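Local coordinates for protein 3-deoxy-manno-octulosonate cytidylyltransferase (Escherichia coli, PDB 1H7E) that catalyses the transfer of a cytidylyl group from CTP to the eight-carbon sugar KDO, giving CMP-KDO and diphosphate, probably for lipopolysaccharide assembly, at residues S138-V143 against F153-I158; L125-S130 against K171-Y176; I7-G12 against V46-D51. All coordinates share one frame; numbering follows the deposited sequence.

Contact 1. Residues S138-V143 against F153-I158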
loop_
_atom_site.group_PDB
_atom_site.type_symbol
_atom_site.label_atom_id
_atom_site.label_comp_id
_atom_site.label_asym_id
_atom_site.label_seq_id
_atom_site.Cartn_x
_atom_site.Cartn_y
_atom_site.Cartn_z
ATOM N N SER A 138 13.787 -0.477 11.096
ATOM C CA SER A 138 14.013 -1.915 11.300
ATOM C C SER A 138 12.681 -2.631 11.592
ATOM O O SER A 138 12.620 -3.859 11.610
ATOM C CB SER A 138 15.022 -2.161 12.435
ATOM O OG SER A 138 14.579 -1.578 13.655
ATOM N N THR A 139 11.629 -1.850 11.839
ATOM C CA THR A 139 10.290 -2.381 12.082
ATOM C C THR A 139 9.501 -2.160 10.800
ATOM O O THR A 139 9.506 -1.060 10.260
ATOM C CB THR A 139 9.613 -1.661 13.259
ATOM O OG1 THR A 139 10.267 -2.066 14.461
ATOM C CG2 THR A 139 8.142 -2.029 13.379
ATOM N N VAL A 140 8.870 -3.224 10.294
ATOM C CA VAL A 140 8.101 -3.149 9.058
ATOM C C VAL A 140 6.641 -2.874 9.403
ATOM O O VAL A 140 6.058 -3.566 10.235
ATOM C CB VAL A 140 8.243 -4.484 8.232
ATOM C CG1 VAL A 140 7.480 -4.410 6.910
ATOM C CG2 VAL A 140 9.716 -4.763 7.984
ATOM N N LYS A 141 6.093 -1.805 8.824
ATOM C CA LYS A 141 4.704 -1.426 9.042
ATOM C C LYS A 141 3.856 -1.960 7.893
ATOM O O LYS A 141 4.348 -2.171 6.774
ATOM C CB LYS A 141 4.559 0.113 9.112
ATOM C CG LYS A 141 4.925 0.748 10.473
ATOM C CD LYS A 141 6.397 0.660 10.840
ATOM C CE LYS A 141 7.330 1.330 9.825
ATOM N NZ LYS A 141 8.726 1.496 10.369
ATOM N N VAL A 142 2.587 -2.209 8.184
ATOM C CA VAL A 142 1.660 -2.639 7.172
ATOM C C VAL A 142 0.353 -1.853 7.364
ATOM O O VAL A 142 -0.003 -1.493 8.484
ATOM C CB VAL A 142 1.406 -4.191 7.224
ATOM C CG1 VAL A 142 0.881 -4.625 8.603
ATOM C CG2 VAL A 142 0.432 -4.614 6.117
ATOM N N VAL A 143 -0.316 -1.539 6.259
ATOM C CA VAL A 143 -1.609 -0.871 6.275
ATOM C C VAL A 143 -2.543 -1.844 5.559
ATOM O O VAL A 143 -2.170 -2.368 4.506
ATOM C CB VAL A 143 -1.564 0.473 5.516
ATOM C CG1 VAL A 143 -2.990 1.037 5.394
ATOM C CG2 VAL A 143 -0.696 1.454 6.287
ATOM N N PHE A 153 3.521 -2.649 2.531
ATOM C CA PHE A 153 4.409 -2.919 3.675
ATOM C C PHE A 153 5.555 -1.916 3.472
ATOM O O PHE A 153 6.051 -1.779 2.356
ATOM C CB PHE A 153 5.057 -4.318 3.607
ATOM C CG PHE A 153 4.103 -5.465 3.795
ATOM C CD1 PHE A 153 3.369 -5.969 2.712
ATOM C CD2 PHE A 153 3.952 -6.047 5.048
ATOM C CE1 PHE A 153 2.477 -7.048 2.867
ATOM C CE2 PHE A 153 3.067 -7.130 5.232
ATOM C CZ PHE A 153 2.328 -7.626 4.137
ATOM N N SER A 154 6.020 -1.275 4.537
ATOM C CA SER A 154 7.102 -0.316 4.390
ATOM C C SER A 154 7.903 -0.107 5.653
ATOM O O SER A 154 7.414 -0.362 6.746
ATOM C CB SER A 154 6.535 1.045 3.957
ATOM O OG SER A 154 7.583 1.943 3.594
ATOM N N ARG A 155 9.145 0.354 5.486
ATOM C CA ARG A 155 10.012 0.699 6.609
ATOM C C ARG A 155 9.653 2.141 6.998
ATOM O O ARG A 155 9.997 2.581 8.082
ATOM C CB ARG A 155 11.489 0.603 6.222
ATOM C CG ARG A 155 11.948 -0.858 6.030
ATOM C CD ARG A 155 13.417 -0.957 5.647
ATOM N NE ARG A 155 13.745 -2.333 5.283
ATOM C CZ ARG A 155 13.855 -3.339 6.148
ATOM N NH1 ARG A 155 13.687 -3.141 7.452
ATOM N NH2 ARG A 155 14.044 -4.568 5.698
ATOM N N SER A 156 8.969 2.860 6.103
ATOM C CA SER A 156 8.517 4.234 6.411
ATOM C C SER A 156 7.280 4.159 7.290
ATOM O O SER A 156 6.480 3.225 7.183
ATOM C CB SER A 156 8.078 5.014 5.169
ATOM O OG SER A 156 9.150 5.387 4.343
ATOM N N PRO A 157 7.095 5.155 8.171
ATOM C CA PRO A 157 5.900 5.093 9.004
ATOM C C PRO A 157 4.662 5.337 8.132
ATOM O O PRO A 157 4.516 6.397 7.520
ATOM C CB PRO A 157 6.106 6.245 10.002
ATOM C CG PRO A 157 7.585 6.424 10.035
ATOM C CD PRO A 157 7.974 6.264 8.583
ATOM N N ILE A 158 3.821 4.314 7.997
ATOM C CA ILE A 158 2.574 4.447 7.249
ATOM C C ILE A 158 1.479 3.908 8.194
ATOM O O ILE A 158 1.673 2.888 8.843
ATOM C CB ILE A 158 2.581 3.662 5.874
ATOM C CG1 ILE A 158 2.989 2.199 6.071
ATOM C CG2 ILE A 158 3.504 4.354 4.851
ATOM C CD1 ILE A 158 2.770 1.361 4.798
HETATM O O HOH W 1 13.764 -5.450 9.047
HETATM O O HOH W 2 0.752 0.606 10.133
#
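A two-stranded antiparallel beta hairpin, strands 141-144 and 150-154, supplies this contact, and Lys141 and Val142 pair with Ser154 and Phe153 across it. Lys141 and Ser154 form the hydrogen-bonded pair: Lys141 N reaches Ser154 O at 2.9 Å, and Ser154 N returns the bond to Lys141 O, also at 2.9 Å. On the face bearing Val142 and Phe153, the non-hydrogen-bonded pair, the two side chains run side by side in the same direction. Val142 CG2, anti to its own backbone nitrogen, sits over one face of the Phe153 ring, 4.0 Å from the centroid and 21° off the normal, a CH-pi contact displaced toward the CE2 rim. Val140 CG1 lies near the ring plane at its edge, 4.1 Å from Phe153 CB, and His172 adds an edge-to-face contact. On the other face, Lys141 bends at chi2 (67°) and chi3 (59°), curling its chain back over the turn that follows the strand. NZ thereby bonds Arg155 O at 2.8 Å, from above the carbonyl plane, and Thr139 O at 2.7 Å, while Ala134 O is a third acceptor. An alanine in place of Lys141 would probably leave the carbonyls of Thr139, Arg155 and Ala134 without their shared donor and loosen the turn at Arg155. That turn begins with an ST turn, Ser156 N donating to Ser154 OG, which also bonds Glu198. Within it, Ser156 OG bonds Pro157 O of the second subunit, placing the contact at the dimer interface. Water 1 joins Ser138 O to Arg155 NH1, which also bonds Pro137 O, while Arg155 NE bonds Glu198 O and NH2 Ser199 O. Three carbonyl oxygens turned to one amine bring partial negative charge to it, which would be expected to favour its protonated form.

Contact 2. Residues L125-S130 against K171-Y176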
loop_
_atom_site.group_PDB
_atom_site.type_symbol
_atom_site.label_atom_id
_atom_site.label_comp_id
_atom_site.label_asym_id
_atom_site.label_seq_id
_atom_site.Cartn_x
_atom_site.Cartn_y
_atom_site.Cartn_z
ATOM N N LEU A 125 0.989 -12.298 9.635
ATOM C CA LEU A 125 0.527 -11.712 10.893
ATOM C C LEU A 125 1.002 -10.286 11.159
ATOM O O LEU A 125 1.982 -9.826 10.582
ATOM C CB LEU A 125 0.987 -12.598 12.065
ATOM C CG LEU A 125 0.501 -14.056 12.091
ATOM C CD1 LEU A 125 1.182 -14.778 13.240
ATOM C CD2 LEU A 125 -1.023 -14.119 12.206
ATOM N N CYS A 126 0.300 -9.614 12.072
ATOM C CA CYS A 126 0.652 -8.259 12.477
ATOM C C CYS A 126 0.091 -7.999 13.887
ATOM O O CYS A 126 -0.768 -8.746 14.377
ATOM C CB CYS A 126 0.083 -7.236 11.478
ATOM S SG CYS A 126 -1.687 -7.090 11.484
ATOM N N HIS A 127 0.650 -7.009 14.577
ATOM C CA HIS A 127 0.132 -6.617 15.899
ATOM C C HIS A 127 0.291 -5.098 16.051
ATOM O O HIS A 127 1.119 -4.486 15.367
ATOM C CB HIS A 127 0.773 -7.392 17.070
ATOM C CG HIS A 127 2.219 -7.078 17.323
ATOM N ND1 HIS A 127 2.636 -5.930 17.960
ATOM C CD2 HIS A 127 3.343 -7.794 17.077
ATOM C CE1 HIS A 127 3.952 -5.950 18.091
ATOM N NE2 HIS A 127 4.405 -7.071 17.563
ATOM N N ALA A 128 -0.562 -4.491 16.872
ATOM C CA ALA A 128 -0.521 -3.041 17.091
ATOM C C ALA A 128 0.742 -2.567 17.793
ATOM O O ALA A 128 1.291 -3.267 18.649
ATOM C CB ALA A 128 -1.748 -2.596 17.882
ATOM N N ILE A 129 1.262 -1.421 17.352
ATOM C CA ILE A 129 2.431 -0.811 17.966
ATOM C C ILE A 129 2.156 0.695 18.101
ATOM O O ILE A 129 1.268 1.227 17.447
ATOM C CB ILE A 129 3.755 -1.031 17.169
ATOM C CG1 ILE A 129 3.583 -0.619 15.709
ATOM C CG2 ILE A 129 4.199 -2.510 17.250
ATOM C CD1 ILE A 129 4.874 -0.496 14.957
ATOM N N SER A 130 2.903 1.345 18.982
ATOM C CA SER A 130 2.789 2.784 19.219
ATOM C C SER A 130 3.494 3.524 18.095
ATOM O O SER A 130 4.317 2.939 17.377
ATOM C CB SER A 130 3.489 3.122 20.533
ATOM O OG SER A 130 4.909 3.000 20.422
ATOM N N LYS A 171 2.605 -3.513 13.214
ATOM C CA LYS A 171 3.901 -4.073 12.911
ATOM C C LYS A 171 3.678 -5.448 12.233
ATOM O O LYS A 171 2.866 -6.269 12.691
ATOM C CB LYS A 171 4.698 -4.288 14.188
ATOM C CG LYS A 171 5.981 -5.073 13.974
ATOM C CD LYS A 171 6.699 -5.300 15.293
ATOM C CE LYS A 171 8.031 -5.974 15.062
ATOM N NZ LYS A 171 8.889 -5.878 16.272
ATOM N N HIS A 172 4.424 -5.693 11.159
ATOM C CA HIS A 172 4.344 -6.952 10.439
ATOM C C HIS A 172 5.188 -7.999 11.191
ATOM O O HIS A 172 6.330 -7.719 11.578
ATOM C CB HIS A 172 4.871 -6.757 9.019
ATOM C CG HIS A 172 5.008 -8.029 8.239
ATOM N ND1 HIS A 172 4.029 -9.002 8.212
ATOM C CD2 HIS A 172 6.025 -8.498 7.479
ATOM C CE1 HIS A 172 4.439 -10.016 7.470
ATOM N NE2 HIS A 172 5.646 -9.735 7.014
ATOM N N VAL A 173 4.584 -9.165 11.450
ATOM C CA VAL A 173 5.247 -10.301 12.125
ATOM C C VAL A 173 5.561 -11.288 10.993
ATOM O O VAL A 173 4.642 -11.823 10.371
ATOM C CB VAL A 173 4.297 -10.975 13.175
ATOM C CG1 VAL A 173 4.970 -12.224 13.775
ATOM C CG2 VAL A 173 3.956 -9.978 14.292
ATOM N N GLY A 174 6.854 -11.514 10.760
ATOM C CA GLY A 174 7.355 -12.347 9.671
ATOM C C GLY A 174 7.091 -13.836 9.553
ATOM O O GLY A 174 7.998 -14.589 9.199
ATOM N N ILE A 175 5.856 -14.243 9.825
ATOM C CA ILE A 175 5.412 -15.638 9.714
ATOM C C ILE A 175 4.430 -15.648 8.558
ATOM O O ILE A 175 3.495 -14.838 8.530
ATOM C CB ILE A 175 4.676 -16.089 10.968
ATOM C CG1 ILE A 175 5.660 -16.116 12.138
ATOM C CG2 ILE A 175 4.082 -17.473 10.759
ATOM C CD1 ILE A 175 5.008 -16.405 13.444
ATOM N N TYR A 176 4.627 -16.577 7.623
ATOM C CA TYR A 176 3.780 -16.666 6.434
ATOM C C TYR A 176 3.191 -18.047 6.193
ATOM O O TYR A 176 3.794 -19.045 6.584
ATOM C CB TYR A 176 4.609 -16.358 5.188
ATOM C CG TYR A 176 5.231 -14.988 5.118
ATOM C CD1 TYR A 176 6.477 -14.739 5.698
ATOM C CD2 TYR A 176 4.603 -13.956 4.422
ATOM C CE1 TYR A 176 7.089 -13.487 5.579
ATOM C CE2 TYR A 176 5.203 -12.701 4.292
ATOM C CZ TYR A 176 6.438 -12.478 4.867
ATOM O OH TYR A 176 7.047 -11.261 4.708
HETATM O O HOH W 3 7.090 -7.632 17.891
#
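This is antiparallel strand pairing within the main mixed sheet, between strands 122-129 and 169-179, whose segments here meet at 148°, axes 4.4 Å apart. Leu125-Val173 and His127-Lys171 are hydrogen-bonded pairs, Cys126-His172 the non-hydrogen-bonded pair between them. Leu125 O takes two donors: Val173 N at 2.8 Å, above the carbonyl plane, and His172 ND1 at 3.2 Å, nearly in line with the carbonyl but 26° out of the imidazole plane. Leu125 N is buried with no partner in the model. His172 NE2 donates to Tyr176 OH, so both nitrogens have partners, which should limit ring rotation, though the ND1 bond is long and bent. Chi1 of 69° sets the His127 ring between its backbone N and carbonyl carbon, alongside Lys171, whose CB lies over one imidazole face and CD 3.7 Å from His127 NE2; water 3 joins NE2 to Lys171 NZ. The Val173 and His127 side chains cross at about a right angle, Val173 CG2 coming 3.6 Å from His127 CD2. Leu125 CB packs on Val173 CB, and Leu110 of helix 104-116 lies against Leu125 and Ile175. Antiparallel strand 169-179, set between 91-94 and 122-129 in a helix-flanked sheet, is typical of the GT-A-type nucleotidyltransferase fold.

Contact 3. Residues I7-G12 against V46-D51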
loop_
_atom_site.group_PDB
_atom_site.type_symbol
_atom_site.label_atom_id
_atom_site.label_comp_id
_atom_site.label_asym_id
_atom_site.label_seq_id
_atom_site.Cartn_x
_atom_site.Cartn_y
_atom_site.Cartn_z
ATOM N N ILE A 7 10.765 -24.620 9.111
ATOM C CA ILE A 7 11.546 -23.685 9.899
ATOM C C ILE A 7 12.930 -23.525 9.277
ATOM O O ILE A 7 13.745 -24.444 9.332
ATOM C CB ILE A 7 11.737 -24.197 11.348
ATOM C CG1 ILE A 7 10.386 -24.448 12.020
ATOM C CG2 ILE A 7 12.566 -23.193 12.170
ATOM C CD1 ILE A 7 10.501 -25.317 13.260
ATOM N N PRO A 8 13.188 -22.389 8.601
ATOM C CA PRO A 8 14.495 -22.128 7.976
ATOM C C PRO A 8 15.482 -21.903 9.117
ATOM O O PRO A 8 15.223 -21.093 10.010
ATOM C CB PRO A 8 14.268 -20.806 7.231
ATOM C CG PRO A 8 12.818 -20.792 6.965
ATOM C CD PRO A 8 12.233 -21.322 8.254
ATOM N N ALA A 9 16.602 -22.610 9.108
ATOM C CA ALA A 9 17.567 -22.460 10.186
ATOM C C ALA A 9 18.991 -22.495 9.677
ATOM O O ALA A 9 19.622 -23.551 9.660
ATOM C CB ALA A 9 17.356 -23.548 11.240
ATOM N N ARG A 10 19.487 -21.345 9.230
ATOM C CA ARG A 10 20.861 -21.268 8.761
ATOM C C ARG A 10 21.814 -20.833 9.895
ATOM O O ARG A 10 21.520 -19.909 10.666
ATOM C CB ARG A 10 20.982 -20.413 7.486
ATOM C CG ARG A 10 20.211 -19.101 7.461
ATOM C CD ARG A 10 20.182 -18.521 6.041
ATOM N NE ARG A 10 21.509 -18.476 5.419
ATOM C CZ ARG A 10 21.744 -18.644 4.115
ATOM N NH1 ARG A 10 20.741 -18.867 3.271
ATOM N NH2 ARG A 10 22.989 -18.617 3.653
ATOM N N TYR A 11 22.904 -21.591 10.035
ATOM C CA TYR A 11 23.929 -21.388 11.064
ATOM C C TYR A 11 24.591 -20.018 10.981
ATOM O O TYR A 11 24.473 -19.199 11.901
ATOM C CB TYR A 11 24.991 -22.494 10.939
ATOM C CG TYR A 11 26.011 -22.564 12.061
ATOM C CD1 TYR A 11 25.897 -23.522 13.071
ATOM C CD2 TYR A 11 27.111 -21.702 12.093
ATOM C CE1 TYR A 11 26.855 -23.623 14.082
ATOM C CE2 TYR A 11 28.072 -21.793 13.101
ATOM C CZ TYR A 11 27.937 -22.756 14.090
ATOM O OH TYR A 11 28.880 -22.851 15.086
ATOM N N GLY A 12 25.283 -19.789 9.864
ATOM C CA GLY A 12 25.990 -18.542 9.625
ATOM C C GLY A 12 25.182 -17.269 9.790
ATOM O O GLY A 12 24.135 -17.075 9.161
ATOM N N VAL A 46 6.483 -31.234 10.736
ATOM C CA VAL A 46 7.288 -30.068 11.017
ATOM C C VAL A 46 8.701 -30.384 10.549
ATOM O O VAL A 46 9.278 -31.411 10.920
ATOM C CB VAL A 46 7.285 -29.702 12.522
ATOM C CG1 VAL A 46 8.180 -28.492 12.767
ATOM C CG2 VAL A 46 5.865 -29.391 12.982
ATOM N N TRP A 47 9.239 -29.503 9.711
ATOM C CA TRP A 47 10.584 -29.654 9.148
ATOM C C TRP A 47 11.502 -28.467 9.375
ATOM O O TRP A 47 11.060 -27.328 9.328
ATOM C CB TRP A 47 10.480 -29.801 7.634
ATOM C CG TRP A 47 9.854 -31.056 7.185
ATOM C CD1 TRP A 47 8.513 -31.323 7.062
ATOM C CD2 TRP A 47 10.543 -32.223 6.735
ATOM N NE1 TRP A 47 8.333 -32.588 6.551
ATOM C CE2 TRP A 47 9.563 -33.160 6.343
ATOM C CE3 TRP A 47 11.901 -32.560 6.619
ATOM C CZ2 TRP A 47 9.897 -34.425 5.841
ATOM C CZ3 TRP A 47 12.232 -33.809 6.122
ATOM C CH2 TRP A 47 11.232 -34.724 5.739
ATOM N N VAL A 48 12.796 -28.734 9.515
ATOM C CA VAL A 48 13.805 -27.689 9.655
ATOM C C VAL A 48 14.573 -27.725 8.331
ATOM O O VAL A 48 15.054 -28.788 7.912
ATOM C CB VAL A 48 14.787 -27.960 10.818
ATOM C CG1 VAL A 48 15.902 -26.935 10.814
ATOM C CG2 VAL A 48 14.061 -27.930 12.149
ATOM N N ALA A 49 14.613 -26.589 7.639
ATOM C CA ALA A 49 15.291 -26.478 6.352
ATOM C C ALA A 49 16.618 -25.787 6.622
ATOM O O ALA A 49 16.651 -24.659 7.121
ATOM C CB ALA A 49 14.444 -25.667 5.373
ATOM N N THR A 50 17.718 -26.472 6.329
ATOM C CA THR A 50 19.020 -25.900 6.597
ATOM C C THR A 50 20.006 -26.144 5.482
ATOM O O THR A 50 19.763 -26.955 4.588
ATOM C CB THR A 50 19.593 -26.447 7.918
ATOM O OG1 THR A 50 20.801 -25.754 8.243
ATOM C CG2 THR A 50 19.895 -27.918 7.810
ATOM N N ASP A 51 21.098 -25.385 5.518
ATOM C CA ASP A 51 22.171 -25.504 4.534
ATOM C C ASP A 51 23.486 -25.904 5.221
ATOM O O ASP A 51 24.530 -26.006 4.566
ATOM C CB ASP A 51 22.348 -24.190 3.737
ATOM C CG ASP A 51 22.673 -22.974 4.620
ATOM O OD1 ASP A 51 22.643 -23.077 5.864
ATOM O OD2 ASP A 51 22.957 -21.893 4.050
HETATM O O HOH W 4 24.128 -21.405 7.171
#
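Ile7 N donates to Trp47 O at 2.7 Å, the first of three backbone bonds that join two parallel neighbours of the main sheet. Ile7 O then accepts from Ala49 N at 2.9 Å, so Ile7 bonds on both sides of Val48, its paired residue, and Ala9 N continues the pairing to Ala49 O at 2.9 Å. Val48 CA makes a CA-H...O contact to Ile7 O, and Pro8 CA one to Ala49 O. Where strand 3-8 has ended, the Thr50 side chain takes over: Thr50 OG1, anti to the backbone nitrogen (chi1 -173°), donates to Ala9 O at 2.9 Å, and also bonds Asp52 N. Strands 3-8 and 45-50, with helix 29-38 between them in the chain, form a beta-alpha-beta crossover of the Rossmann-like half of the fold; Ile7 and Val48 both pack on that helix. Ala9 CB meets Val48 CG1 at 3.7 Å. Past the strand ends the pairing turns ionic. Asp51 OD2 lies 3.3 Å from Arg10 NH2 but over the guanidinium face, the two planes 70° apart, so the attraction is between charges with no N-H aimed at the oxygen; Arg10 is poorly ordered, so this pairing is tentative. Arg79 makes a weak, long ion pair with the same oxygen. Asp51 OD1 accepts a 2.6 Å bond from water 4, which in turn accepts weakly from the poorly ordered Gly12 N.

Overall arrangement
Contacts 1 and 2 adjoin, with centres 10 Å apart: Val140 O lies 2.8 Å from His172 N, a probable hydrogen bond that joins the hairpin to strand 169-179, and Phe153 CE2 lies 3.6 Å from His172 ND1. In sequence, contact 1 falls between the segments of contact 2. Contact 3 is on the opposite side of the chain's centre, about 22 Å from contact 2 and 27 Å from contact 1 between centres. Contacts 2 and 3 nevertheless share the seven-stranded sheet, strand 91-94 standing between 3-8 and 169-179. Contact 1 faces the second subunit. No substrate is bound in this apo-enzyme; as in GT-A relatives, the loop after strand 3-8 in contact 3 is probably nearest the nucleotide site.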